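PDB 2HSI: putative peptidase M23 from Pseudomonas aeruginosa PAO1, which is of unknown function but, as a zinc-bound member of peptidase family M23, probably acts as a metalloendopeptidase. Local coordinates for residues P149-L154 / V240-V245; A135-A140 / F208-T213. All coordinates share one frame; numbering follows the deposited sequence.

Contact 1. Residues P149-L154 / V240-V245; sequences PSNLML and VPRGGV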
loop_
_atom_site.group_PDB
_atom_site.type_symbol
_atom_site.label_atom_id
_atom_site.label_comp_id
_atom_site.label_asym_id
_atom_site.label_seq_id
_atom_site.Cartn_x
_atom_site.Cartn_y
_atom_site.Cartn_z
ATOM N N PRO A 149 10.417 -4.968 2.606
ATOM C CA PRO A 149 9.665 -4.460 3.738
ATOM C C PRO A 149 10.119 -5.035 5.079
ATOM O O PRO A 149 10.446 -6.236 5.192
ATOM C CB PRO A 149 8.237 -4.904 3.433
ATOM C CG PRO A 149 8.187 -4.903 1.949
ATOM C CD PRO A 149 9.515 -5.491 1.568
ATOM N N SER A 150 10.139 -4.162 6.078
ATOM C CA SER A 150 10.526 -4.536 7.444
ATOM C C SER A 150 9.548 -5.539 8.049
ATOM O O SER A 150 9.949 -6.462 8.758
ATOM C CB SER A 150 10.643 -3.288 8.332
ATOM O OG SER A 150 9.366 -2.795 8.743
ATOM N N ASN A 151 8.266 -5.352 7.747
ATOM C CA ASN A 151 7.199 -6.248 8.193
ATOM C C ASN A 151 6.047 -6.199 7.217
ATOM O O ASN A 151 5.715 -5.125 6.692
ATOM C CB ASN A 151 6.710 -5.884 9.607
ATOM C CG ASN A 151 6.475 -4.389 9.791
ATOM O OD1 ASN A 151 7.394 -3.581 9.650
ATOM N ND2 ASN A 151 5.257 -4.020 10.140
ATOM N N LEU A 152 5.443 -7.357 6.957
ATOM C CA LEU A 152 4.309 -7.417 6.042
ATOM C C LEU A 152 3.002 -7.306 6.795
ATOM O O LEU A 152 2.027 -6.767 6.270
ATOM C CB LEU A 152 4.337 -8.685 5.187
ATOM C CG LEU A 152 5.517 -8.936 4.246
ATOM C CD1 LEU A 152 5.283 -10.252 3.501
ATOM C CD2 LEU A 152 5.740 -7.794 3.268
ATOM N N MET A 153 2.980 -7.818 8.024
ATOM C CA MET A 153 1.879 -7.532 8.932
ATOM C C MET A 153 2.127 -6.149 9.509
ATOM O O MET A 153 3.152 -5.909 10.166
ATOM C CB MET A 153 1.751 -8.570 10.048
ATOM C CG MET A 153 0.510 -8.353 10.919
ATOM S SD MET A 153 0.213 -9.578 12.215
ATOM C CE MET A 153 -1.439 -9.107 12.745
ATOM N N LEU A 154 1.187 -5.248 9.259
ATOM C CA LEU A 154 1.352 -3.832 9.576
ATOM C C LEU A 154 0.711 -3.461 10.900
ATOM O O LEU A 154 -0.298 -4.050 11.299
ATOM C CB LEU A 154 0.745 -2.978 8.457
ATOM C CG LEU A 154 1.316 -3.146 7.050
ATOM C CD1 LEU A 154 0.616 -2.225 6.059
ATOM C CD2 LEU A 154 2.813 -2.909 7.049
ATOM N N VAL A 240 12.177 6.334 7.975
ATOM C CA VAL A 240 11.458 6.254 9.249
ATOM C C VAL A 240 11.323 4.800 9.695
ATOM O O VAL A 240 11.164 3.918 8.860
ATOM C CB VAL A 240 10.064 6.981 9.196
ATOM C CG1 VAL A 240 10.245 8.452 8.890
ATOM C CG2 VAL A 240 9.113 6.340 8.188
ATOM N N PRO A 241 11.451 4.533 11.010
ATOM C CA PRO A 241 11.222 3.167 11.463
ATOM C C PRO A 241 9.727 2.857 11.559
ATOM O O PRO A 241 8.905 3.780 11.600
ATOM C CB PRO A 241 11.816 3.177 12.874
ATOM C CG PRO A 241 11.589 4.581 13.348
ATOM C CD PRO A 241 11.804 5.438 12.125
ATOM N N ARG A 242 9.391 1.573 11.643
ATOM C CA ARG A 242 8.050 1.149 12.059
ATOM C C ARG A 242 7.707 1.825 13.399
ATOM O O ARG A 242 8.481 1.754 14.352
ATOM C CB ARG A 242 8.013 -0.367 12.191
ATOM C CG ARG A 242 6.739 -0.961 12.743
ATOM C CD ARG A 242 6.942 -2.466 12.834
ATOM N NE ARG A 242 5.799 -3.169 13.402
ATOM C CZ ARG A 242 5.752 -4.483 13.609
ATOM N NH1 ARG A 242 6.790 -5.259 13.301
ATOM N NH2 ARG A 242 4.661 -5.026 14.126
ATOM N N GLY A 243 6.570 2.517 13.451
ATOM C CA GLY A 243 6.187 3.258 14.655
ATOM C C GLY A 243 6.640 4.707 14.715
ATOM O O GLY A 243 6.236 5.439 15.618
ATOM N N GLY A 244 7.484 5.123 13.769
ATOM C CA GLY A 244 7.944 6.515 13.689
ATOM C C GLY A 244 6.766 7.435 13.446
ATOM O O GLY A 244 5.880 7.101 12.658
ATOM N N VAL A 245 6.738 8.576 14.141
ATOM C CA VAL A 245 5.635 9.544 13.993
ATOM C C VAL A 245 5.742 10.294 12.663
ATOM O O VAL A 245 6.725 10.991 12.400
ATOM C CB VAL A 245 5.556 10.549 15.186
ATOM C CG1 VAL A 245 4.418 11.550 14.981
ATOM C CG2 VAL A 245 5.385 9.813 16.522
#

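Contact 2. Residues A135-A140 / F208-T213; sequences AEQTAA and FFNGKT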
loop_
_atom_site.group_PDB
_atom_site.type_symbol
_atom_site.label_atom_id
_atom_site.label_comp_id
_atom_site.label_asym_id
_atom_site.label_seq_id
_atom_site.Cartn_x
_atom_site.Cartn_y
_atom_site.Cartn_z
ATOM N N ALA A 135 -0.991 13.732 -10.911
ATOM C CA ALA A 135 0.202 13.162 -11.550
ATOM C C ALA A 135 1.309 12.793 -10.554
ATOM O O ALA A 135 1.969 11.762 -10.712
ATOM C CB ALA A 135 0.737 14.096 -12.611
ATOM N N GLU A 136 1.508 13.639 -9.543
ATOM C CA GLU A 136 2.515 13.393 -8.499
ATOM C C GLU A 136 2.170 12.153 -7.690
ATOM O O GLU A 136 3.042 11.316 -7.402
ATOM C CB GLU A 136 2.611 14.580 -7.538
ATOM C CG GLU A 136 3.318 15.792 -8.096
ATOM C CD GLU A 136 3.247 16.988 -7.161
ATOM O OE1 GLU A 136 3.054 16.802 -5.934
ATOM O OE2 GLU A 136 3.384 18.118 -7.658
ATOM N N GLN A 137 0.902 12.049 -7.310
ATOM C CA GLN A 137 0.434 10.927 -6.509
ATOM C C GLN A 137 0.440 9.612 -7.293
ATOM O O GLN A 137 0.796 8.561 -6.750
ATOM C CB GLN A 137 -0.941 11.224 -5.929
ATOM C CG GLN A 137 -0.884 12.227 -4.790
ATOM C CD GLN A 137 -2.248 12.677 -4.324
ATOM O OE1 GLN A 137 -2.744 12.206 -3.308
ATOM N NE2 GLN A 137 -2.859 13.603 -5.063
ATOM N N THR A 138 0.062 9.687 -8.569
ATOM C CA THR A 138 0.096 8.530 -9.475
ATOM C C THR A 138 1.534 7.987 -9.628
ATOM O O THR A 138 1.774 6.771 -9.489
ATOM C CB THR A 138 -0.545 8.891 -10.848
ATOM O OG1 THR A 138 -1.925 9.238 -10.650
ATOM C CG2 THR A 138 -0.461 7.726 -11.823
ATOM N N ALA A 139 2.482 8.895 -9.859
ATOM C CA ALA A 139 3.902 8.544 -9.936
ATOM C C ALA A 139 4.425 7.905 -8.650
ATOM O O ALA A 139 5.178 6.935 -8.710
ATOM C CB ALA A 139 4.737 9.754 -10.304
ATOM N N ALA A 140 4.011 8.437 -7.495
ATOM C CA ALA A 140 4.470 7.908 -6.198
ATOM C C ALA A 140 4.050 6.452 -5.957
ATOM O O ALA A 140 4.857 5.627 -5.527
ATOM C CB ALA A 140 3.996 8.779 -5.067
ATOM N N PHE A 208 -5.331 19.836 -3.192
ATOM C CA PHE A 208 -6.684 20.389 -3.218
ATOM C C PHE A 208 -7.723 19.471 -2.564
ATOM O O PHE A 208 -8.504 19.921 -1.727
ATOM C CB PHE A 208 -7.100 20.732 -4.658
ATOM C CG PHE A 208 -8.442 21.406 -4.751
ATOM C CD1 PHE A 208 -8.542 22.788 -4.641
ATOM C CD2 PHE A 208 -9.611 20.658 -4.927
ATOM C CE1 PHE A 208 -9.785 23.422 -4.710
ATOM C CE2 PHE A 208 -10.856 21.279 -4.991
ATOM C CZ PHE A 208 -10.943 22.662 -4.886
ATOM N N PHE A 209 -7.736 18.195 -2.951
ATOM C CA PHE A 209 -8.696 17.228 -2.411
ATOM C C PHE A 209 -8.199 16.538 -1.138
ATOM O O PHE A 209 -8.906 16.495 -0.124
ATOM C CB PHE A 209 -9.060 16.177 -3.470
ATOM C CG PHE A 209 -9.793 16.743 -4.657
ATOM C CD1 PHE A 209 -11.107 17.173 -4.535
ATOM C CD2 PHE A 209 -9.169 16.841 -5.897
ATOM C CE1 PHE A 209 -11.794 17.708 -5.633
ATOM C CE2 PHE A 209 -9.844 17.369 -7.003
ATOM C CZ PHE A 209 -11.157 17.805 -6.867
ATOM N N ASN A 210 -6.979 16.013 -1.202
ATOM C CA ASN A 210 -6.424 15.182 -0.133
ATOM C C ASN A 210 -5.795 15.939 1.034
ATOM O O ASN A 210 -5.482 15.330 2.047
ATOM C CB ASN A 210 -5.411 14.178 -0.714
ATOM C CG ASN A 210 -6.078 13.060 -1.507
ATOM O OD1 ASN A 210 -7.278 12.812 -1.358
ATOM N ND2 ASN A 210 -5.298 12.371 -2.343
ATOM N N GLY A 211 -5.606 17.252 0.893
ATOM C CA GLY A 211 -4.939 18.045 1.934
ATOM C C GLY A 211 -3.502 17.626 2.172
ATOM O O GLY A 211 -2.813 17.183 1.236
ATOM N N LYS A 212 -3.042 17.763 3.417
ATOM C CA LYS A 212 -1.663 17.393 3.745
ATOM C C LYS A 212 -1.513 15.880 3.628
ATOM O O LYS A 212 -2.195 15.116 4.310
ATOM C CB LYS A 212 -1.223 17.894 5.125
ATOM C CG LYS A 212 -1.270 19.419 5.282
ATOM C CD LYS A 212 -0.538 19.863 6.533
ATOM C CE LYS A 212 -0.992 21.255 6.953
ATOM N NZ LYS A 212 -0.916 22.255 5.855
ATOM N N THR A 213 -0.637 15.476 2.719
ATOM C CA THR A 213 -0.559 14.087 2.284
ATOM C C THR A 213 0.872 13.643 2.391
ATOM O O THR A 213 1.765 14.399 2.033
ATOM C CB THR A 213 -1.057 13.938 0.822
ATOM O OG1 THR A 213 -2.397 14.428 0.728
ATOM C CG2 THR A 213 -1.030 12.467 0.350
HETATM O O HOH W 1 -5.587 15.326 -4.008
#

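Contact 1. Residues P149-L154 / V240-V245
Ser150 and Arg242 bring the two irregular loops together, their CA atoms 7.7 Å apart. Segment 240-245 folds into a type II beta turn from Pro241 to Gly244, closed by Gly244 N on Pro241 O, and Arg242 at its second position projects toward 149-154. The contact illustrates how one extended side chain can bridge two surface loops whose backbones do not meet. Arg242 stretches straight from CG to NE, with CG anti to its backbone N (chi1 174°), and lies over the flat amide of Asn151. The amide and guanidinium planes are only 15° apart and stacked. Asn151 ND2 sits over one guanidinium face near its rim, 3.4 Å from Arg242 NE; both are donors, so this is stacking contact and not a bond. Beside it, Asn151 OD1 rests against Arg242 CD at 3.4 Å. Two carbonyls hold the amide: ND2 donates to Met153 O at 2.8 Å in a nearly straight bond (171°), and to Pro196 O in a neighbouring loop. The guanidinium finds its charged partner in Asp155, bridged through NH2. Around the contact, Ser150 OG bonds to Ala198 N just ahead of strand 199-207, Leu152 and Met153 lean on helix 26-31, and Leu154 touches Phe222 of strand 222-229.

Contact 2. Residues A135-A140 / F208-T213
Gln137 and Asn210 meet through their side-chain amides, the sole direct hydrogen bond between helix segment 135-140 and the 208-213 turn. Asn210 ND2 donates to Gln137 OE1 at 2.7 Å, with an N-H...O angle of 145°. The acceptor lies in the plane of the asparagine amide, and the donor meets a lone pair of OE1 in the carbonyl plane. The two amides nevertheless stand almost perpendicular, 88° apart, so the bond satisfies both planes without the groups stacking. Gln137 gets there on a chain extended beyond CG, while its other amide atom, NE2, is tied back to Glu133 O one turn earlier; together these bonds fix which end of the amide faces Asn210.

A water-mediated link runs alongside. One water accepts from Asn210 N at 3.2 Å and, weakly, from Gln137 NE2 at 3.4 Å, so the backbone of Asn210 is linked, if only loosely, to the glutamine that its side chain already holds.

Van der Waals contact is slight: the methyl CG2 of Thr213 comes within 4.0 Å of Gln137 OE1. The threonine hydroxyl turns back to its own loop, where OG1 donates to Gly211 O at 2.8 Å from above the carbonyl plane. Met225 of strand 222-229 touches both Gln137 and Asn210, and Phe208 and Phe209 each reach Ile130, farther back along helix 127-141.

The arrangement is that of a helix laid against an antiparallel hairpin of the M23 peptidase fold, touching both its strands (Leu203 and Tyr207 in 199-207, Phe215 in 213-219) as well as its connecting loop. The Asn210 side chain is about 6 Å from that of His261, a zinc ligand, which places Asn210, and through it the end of this link, in the surroundings of the zinc site.

How the contacts relate
Contacts 1 and 2 do not touch: their centres lie 22 Å apart and their nearest atoms about 12 Å. Their segments alternate along the chain, so the region running from helix 127-141 into the loop at 149-154 is fastened to the M23 portion at two separate places. Strand 199-207 connects the two, since Gly199 at its start pairs with Val240 of contact 1 and its far end leads into 208-213 of contact 2. The contacts differ in their relation to the metal. Contact 1 is a surface meeting away from the site, whereas the Asn210 side chain in contact 2 is about 8 Å from the zinc ion bound by His180, Asp184, His259 and His261.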